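Local coordinates for protein beta-Lactamase/D-Alanine Carboxypeptidase (Pseudomonas syringae pv. tomato, PDB 5EVI) that probably hydrolyses the amide bond of beta-lactam antibiotics to give substituted beta-amino acids, as a class C (AmpC-type) enzyme linked to antibiotic resistance, at residues D102-K107 with A141-Y146; E176-R181 with T191-P196. One frame throughout, in Å; residues are numbered along the deposited sequence.

Contact 1 (D102-K107 with A141-Y146); sequences DTRLGK and AWQPEY
Leu105 and Trp142 meet at about a right angle, the leucine branch lying over the six-membered ring of the indole. Its CD1 stands 4.3 Å from the centroid of that Trp142 ring and 26° off the normal, a CH-pi contact over the face, while Leu105 CB approaches Trp142 CE3 to 3.6 Å. In both residues CG lies opposite the backbone N, which carries the isobutyl group and the indole into the same buried layer. Phe121 stacks on the tryptophan and also touches Leu105, and the indole NE1 is satisfied by the carbonyl of Gly120. In this class C beta-lactamase the short, weakly bonded helix 104-107 is seated on the loop between helix 132-140 and strand 151-152. Thr103 is its N-cap, with Thr103 OG1 accepting from Gly106 N at 2.9 Å. Beside the rim of the indole, polar atoms link the two backbones. One water accepts from Leu105 N at 3.0 Å and lies 2.6 Å from Trp142 O, to which it can donate, though it has more acceptors in reach than protons; it sits in the ring plane at the edge of Trp142. The same carbonyl receives a weak bond from Arg104 NH1, 3.4 Å from Trp142 O with an angle of 149° at the hydrogen, arriving near the guanidinium plane. Arg104, bent at its third torsion, runs alongside Gln143 in the same direction, and Gln143 CG sits 3.4 Å above one guanidinium face, toward its rim. The amide and guanidinium planes are turned 56° apart, and Gln143 OE1 lies over the guanidinium instead of meeting an N-H at its edge. On this exposed flank Pro144 CD adds a looser touch to Arg104 CD.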
loop_
_atom_site.group_PDB
_atom_site.type_symbol
_atom_site.label_atom_id
_atom_site.label_comp_id
_atom_site.label_asym_id
_atom_site.label_seq_id
_atom_site.Cartn_x
_atom_site.Cartn_y
_atom_site.Cartn_z
ATOM N N ASP A 102 -7.575 -18.192 -22.946
ATOM C CA ASP A 102 -8.688 -19.124 -22.776
ATOM C C ASP A 102 -8.850 -19.595 -21.320
ATOM O O ASP A 102 -8.865 -20.789 -21.062
ATOM C CB ASP A 102 -8.508 -20.328 -23.719
ATOM C CG ASP A 102 -8.281 -19.911 -25.157
ATOM O OD1 ASP A 102 -9.090 -19.111 -25.678
ATOM O OD2 ASP A 102 -7.294 -20.382 -25.767
ATOM N N THR A 103 -8.904 -18.654 -20.368
ATOM C CA THR A 103 -9.284 -18.952 -18.972
ATOM C C THR A 103 -10.376 -17.985 -18.526
ATOM O O THR A 103 -10.624 -16.964 -19.184
ATOM C CB THR A 103 -8.089 -18.867 -17.979
ATOM O OG1 THR A 103 -7.609 -17.516 -17.879
ATOM C CG2 THR A 103 -6.944 -19.778 -18.423
ATOM N N ARG A 104 -11.025 -18.300 -17.413
ATOM C CA ARG A 104 -12.051 -17.420 -16.863
ATOM C C ARG A 104 -11.372 -16.127 -16.390
ATOM O O ARG A 104 -11.739 -15.053 -16.854
ATOM C CB ARG A 104 -12.840 -18.099 -15.743
ATOM C CG ARG A 104 -13.710 -19.247 -16.260
ATOM C CD ARG A 104 -14.187 -20.195 -15.168
ATOM N NE ARG A 104 -14.271 -21.580 -15.662
ATOM C CZ ARG A 104 -13.288 -22.485 -15.625
ATOM N NH1 ARG A 104 -12.087 -22.225 -15.085
ATOM N NH2 ARG A 104 -13.518 -23.687 -16.116
ATOM N N LEU A 105 -10.337 -16.242 -15.557
ATOM C CA LEU A 105 -9.618 -15.036 -15.072
ATOM C C LEU A 105 -9.088 -14.197 -16.228
ATOM O O LEU A 105 -9.199 -12.978 -16.197
ATOM C CB LEU A 105 -8.454 -15.378 -14.135
ATOM C CG LEU A 105 -7.738 -14.176 -13.458
ATOM C CD1 LEU A 105 -8.689 -13.187 -12.784
ATOM C CD2 LEU A 105 -6.760 -14.704 -12.426
ATOM N N GLY A 106 -8.528 -14.862 -17.244
ATOM C CA GLY A 106 -7.936 -14.208 -18.413
ATOM C C GLY A 106 -8.830 -13.277 -19.214
ATOM O O GLY A 106 -8.337 -12.359 -19.861
ATOM N N LYS A 107 -10.138 -13.533 -19.200
ATOM C CA LYS A 107 -11.100 -12.662 -19.864
ATOM C C LYS A 107 -11.298 -11.315 -19.099
ATOM O O LYS A 107 -11.720 -10.340 -19.701
ATOM C CB LYS A 107 -12.418 -13.436 -20.137
ATOM C CG LYS A 107 -13.715 -12.681 -19.922
ATOM C CD LYS A 107 -14.899 -13.517 -20.397
ATOM C CE LYS A 107 -16.211 -12.802 -20.115
ATOM N NZ LYS A 107 -16.454 -12.619 -18.658
ATOM N N ALA A 141 -7.067 -22.586 -13.033
ATOM C CA ALA A 141 -8.177 -23.320 -12.449
ATOM C C ALA A 141 -9.158 -22.449 -11.646
ATOM O O ALA A 141 -10.101 -22.978 -11.065
ATOM C CB ALA A 141 -7.649 -24.436 -11.562
ATOM N N TRP A 142 -8.938 -21.135 -11.595
ATOM C CA TRP A 142 -9.831 -20.260 -10.825
ATOM C C TRP A 142 -11.188 -20.090 -11.484
ATOM O O TRP A 142 -11.275 -19.926 -12.682
ATOM C CB TRP A 142 -9.171 -18.896 -10.653
ATOM C CG TRP A 142 -9.981 -17.833 -9.953
ATOM C CD1 TRP A 142 -10.071 -17.629 -8.616
ATOM C CD2 TRP A 142 -10.752 -16.800 -10.568
ATOM N NE1 TRP A 142 -10.853 -16.546 -8.351
ATOM C CE2 TRP A 142 -11.275 -16.000 -9.527
ATOM C CE3 TRP A 142 -11.041 -16.460 -11.901
ATOM C CZ2 TRP A 142 -12.099 -14.899 -9.765
ATOM C CZ3 TRP A 142 -11.840 -15.363 -12.138
ATOM C CH2 TRP A 142 -12.354 -14.578 -11.068
ATOM N N GLN A 143 -12.240 -20.124 -10.676
ATOM C CA GLN A 143 -13.590 -19.822 -11.107
ATOM C C GLN A 143 -14.157 -18.693 -10.235
ATOM O O GLN A 143 -13.994 -18.727 -9.007
ATOM C CB GLN A 143 -14.455 -21.064 -10.965
ATOM C CG GLN A 143 -14.150 -22.123 -12.001
ATOM C CD GLN A 143 -15.198 -23.210 -12.027
ATOM O OE1 GLN A 143 -16.095 -23.207 -12.881
ATOM N NE2 GLN A 143 -15.109 -24.133 -11.070
ATOM N N PRO A 144 -14.847 -17.710 -10.851
ATOM C CA PRO A 144 -15.401 -16.628 -10.025
ATOM C C PRO A 144 -16.560 -17.078 -9.147
ATOM O O PRO A 144 -17.261 -18.030 -9.482
ATOM C CB PRO A 144 -15.875 -15.600 -11.061
ATOM C CG PRO A 144 -16.095 -16.343 -12.319
ATOM C CD PRO A 144 -15.256 -17.593 -12.269
ATOM N N GLU A 145 -16.750 -16.405 -8.019
ATOM C CA GLU A 145 -18.002 -16.502 -7.275
ATOM C C GLU A 145 -18.976 -15.366 -7.589
ATOM O O GLU A 145 -20.164 -15.479 -7.268
ATOM C CB GLU A 145 -17.740 -16.527 -5.790
ATOM C CG GLU A 145 -16.813 -17.648 -5.359
ATOM C CD GLU A 145 -16.930 -17.949 -3.882
ATOM O OE1 GLU A 145 -17.620 -17.191 -3.153
ATOM O OE2 GLU A 145 -16.315 -18.948 -3.448
ATOM N N TYR A 146 -18.494 -14.292 -8.220
ATOM C CA TYR A 146 -19.339 -13.152 -8.587
ATOM C C TYR A 146 -18.783 -12.428 -9.803
ATOM O O TYR A 146 -17.613 -12.579 -10.128
ATOM C CB TYR A 146 -19.484 -12.199 -7.404
ATOM C CG TYR A 146 -18.177 -11.699 -6.789
ATOM C CD1 TYR A 146 -17.498 -10.614 -7.352
ATOM C CD2 TYR A 146 -17.670 -12.254 -5.602
ATOM C CE1 TYR A 146 -16.329 -10.122 -6.791
ATOM C CE2 TYR A 146 -16.492 -11.768 -5.038
ATOM C CZ TYR A 146 -15.836 -10.696 -5.631
ATOM O OH TYR A 146 -14.670 -10.171 -5.094
HETATM O O HOH W 1 -9.514 -18.803 -14.236
#

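Contact 2 (E176-R181 with T191-P196); sequences EAMQQR and TYVNVP
Gln179 reaches from its helix to the chain around Val193 and lays its carbonyl oxygen between two successive backbone N-H groups. Asn194 N donates to Gln179 OE1 at 2.7 Å, nearly straight at 168° and tilted 23° from the carbonyl plane; Val193 N adds a weak, more bent bond to the same Gln179 OE1 at 3.0 Å. The glutamine chain is extended beyond CG, which gives it the length to span the gap. Its other amide end is held more lightly: Gln179 NE2 makes a weak bond to Asn194 O at 3.5 Å and meets the Tyr192 ring at the edge, in its plane, with the amide turned 70° to the ring. Together these contacts limit rotation of the amide. Packing is looser where selenomethionine Met178 brings CE only to 4.4 Å from Val193 CG2, although both residues are buried. The solvent side is at Asn194, whose exposed side chain rests on Gln175. On the buried side, Met178 touches Phe73 of helix 70-83, while Tyr192 pairs with Lys229 through the backbone, so helix 174-186 packs beside the outer strand 191-192 of a small antiparallel sheet.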
loop_
_atom_site.group_PDB
_atom_site.type_symbol
_atom_site.label_atom_id
_atom_site.label_comp_id
_atom_site.label_asym_id
_atom_site.label_seq_id
_atom_site.Cartn_x
_atom_site.Cartn_y
_atom_site.Cartn_z
ATOM N N GLU A 176 13.426 -6.218 -10.180
ATOM C CA GLU A 176 14.240 -5.306 -10.981
ATOM C C GLU A 176 13.420 -4.111 -11.407
ATOM O O GLU A 176 13.910 -2.985 -11.376
ATOM C CB GLU A 176 14.831 -6.002 -12.216
ATOM C CG GLU A 176 15.753 -5.106 -13.024
ATOM C CD GLU A 176 16.636 -5.878 -13.990
ATOM O OE1 GLU A 176 16.075 -6.602 -14.843
ATOM O OE2 GLU A 176 17.881 -5.750 -13.904
ATOM N N ALA A 177 12.171 -4.348 -11.817
ATOM C CA ALA A 177 11.274 -3.256 -12.173
ATOM C C ALA A 177 11.041 -2.286 -10.991
ATOM O O ALA A 177 10.961 -1.076 -11.179
ATOM C CB ALA A 177 9.944 -3.788 -12.706
HETATM N N MSE A 178 10.959 -2.818 -9.782
HETATM C CA MSE A 178 10.778 -1.972 -8.586
HETATM C C MSE A 178 12.089 -1.319 -8.195
HETATM O O MSE A 178 12.188 -0.083 -8.134
HETATM C CB MSE A 178 10.234 -2.815 -7.413
HETATM C CG MSE A 178 8.877 -3.449 -7.692
HETATM SE SE MSE A 178 7.400 -2.180 -7.433
HETATM C CE MSE A 178 7.381 -2.565 -5.499
ATOM N N GLN A 179 13.117 -2.118 -7.959
ATOM C CA GLN A 179 14.344 -1.588 -7.336
ATOM C C GLN A 179 15.296 -0.853 -8.283
ATOM O O GLN A 179 15.994 0.028 -7.832
ATOM C CB GLN A 179 15.102 -2.664 -6.538
ATOM C CG GLN A 179 14.395 -3.027 -5.250
ATOM C CD GLN A 179 15.234 -3.859 -4.284
ATOM O OE1 GLN A 179 14.759 -4.860 -3.787
ATOM N NE2 GLN A 179 16.480 -3.450 -4.027
ATOM N N GLN A 180 15.328 -1.200 -9.568
ATOM C CA GLN A 180 16.229 -0.518 -10.510
ATOM C C GLN A 180 15.521 0.499 -11.409
ATOM O O GLN A 180 16.205 1.282 -12.075
ATOM C CB GLN A 180 17.001 -1.522 -11.372
ATOM C CG GLN A 180 17.557 -2.739 -10.647
ATOM C CD GLN A 180 18.828 -2.464 -9.885
ATOM O OE1 GLN A 180 18.834 -2.456 -8.658
ATOM N NE2 GLN A 180 19.929 -2.269 -10.616
ATOM N N ARG A 181 14.177 0.486 -11.465
ATOM C CA ARG A 181 13.429 1.481 -12.253
ATOM C C ARG A 181 12.502 2.375 -11.423
ATOM O O ARG A 181 12.759 3.581 -11.340
ATOM C CB ARG A 181 12.696 0.813 -13.426
ATOM C CG ARG A 181 13.618 0.011 -14.360
ATOM C CD ARG A 181 14.696 0.869 -15.016
ATOM N NE ARG A 181 15.536 0.047 -15.905
ATOM C CZ ARG A 181 15.834 0.316 -17.177
ATOM N NH1 ARG A 181 15.421 1.432 -17.778
ATOM N NH2 ARG A 181 16.594 -0.540 -17.862
ATOM N N THR A 191 14.494 2.336 -0.176
ATOM C CA THR A 191 13.236 1.593 -0.268
ATOM C C THR A 191 13.560 0.320 -1.062
ATOM O O THR A 191 14.226 0.401 -2.094
ATOM C CB THR A 191 12.161 2.449 -0.949
ATOM O OG1 THR A 191 11.909 3.607 -0.153
ATOM C CG2 THR A 191 10.836 1.683 -1.144
ATOM N N TYR A 192 13.118 -0.838 -0.561
ATOM C CA TYR A 192 13.633 -2.151 -0.989
ATOM C C TYR A 192 12.557 -3.219 -0.958
ATOM O O TYR A 192 11.741 -3.234 -0.052
ATOM C CB TYR A 192 14.718 -2.615 -0.015
ATOM C CG TYR A 192 15.860 -1.671 0.076
ATOM C CD1 TYR A 192 16.688 -1.476 -1.028
ATOM C CD2 TYR A 192 16.104 -0.931 1.234
ATOM C CE1 TYR A 192 17.738 -0.604 -0.994
ATOM C CE2 TYR A 192 17.172 -0.034 1.285
ATOM C CZ TYR A 192 17.984 0.113 0.159
ATOM O OH TYR A 192 19.025 0.994 0.160
ATOM N N VAL A 193 12.573 -4.126 -1.925
ATOM C CA VAL A 193 11.987 -5.443 -1.701
ATOM C C VAL A 193 13.069 -6.279 -0.989
ATOM O O VAL A 193 12.822 -6.812 0.108
ATOM C CB VAL A 193 11.414 -6.067 -2.994
ATOM C CG1 VAL A 193 11.074 -7.556 -2.809
ATOM C CG2 VAL A 193 10.157 -5.312 -3.400
ATOM N N ASN A 194 14.263 -6.343 -1.589
ATOM C CA ASN A 194 15.433 -7.051 -1.034
ATOM C C ASN A 194 16.465 -6.102 -0.441
ATOM O O ASN A 194 17.132 -5.340 -1.161
ATOM C CB ASN A 194 16.098 -7.900 -2.116
ATOM C CG ASN A 194 15.219 -9.033 -2.587
ATOM O OD1 ASN A 194 15.046 -10.030 -1.887
ATOM N ND2 ASN A 194 14.649 -8.890 -3.778
ATOM N N VAL A 195 16.614 -6.167 0.872
ATOM C CA VAL A 195 17.477 -5.268 1.613
ATOM C C VAL A 195 18.927 -5.763 1.456
ATOM O O VAL A 195 19.218 -6.873 1.872
ATOM C CB VAL A 195 17.095 -5.241 3.111
ATOM C CG1 VAL A 195 18.034 -4.340 3.894
ATOM C CG2 VAL A 195 15.654 -4.778 3.283
ATOM N N PRO A 196 19.823 -4.948 0.866
ATOM C CA PRO A 196 21.219 -5.382 0.697
ATOM C C PRO A 196 22.004 -5.358 2.011
ATOM O O PRO A 196 21.537 -4.791 3.005
ATOM C CB PRO A 196 21.783 -4.367 -0.294
ATOM C CG PRO A 196 20.978 -3.133 -0.090
ATOM C CD PRO A 196 19.617 -3.564 0.391
#

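Contact 1 and contact 2 illustrate two ways of joining a helix to a neighbouring segment, by apolar packing and by a polar side-chain grip. They share no element. The centre of contact 1 lies about 25 Å from that of the chain, partly buried, its polar flank exposed; the centre of contact 2 lies about 16 Å from it, and that contact is largely buried. Their centres are 31 Å apart and their nearest atoms about 20 Å. Contact 1 follows an aromatic-aliphatic layer outward to a water bridge and a weakly held arginine. In contact 2 a direct side-chain-to-backbone grip dominates, and the apolar touch is slight. Contact 1 closes along the chain before contact 2 opens.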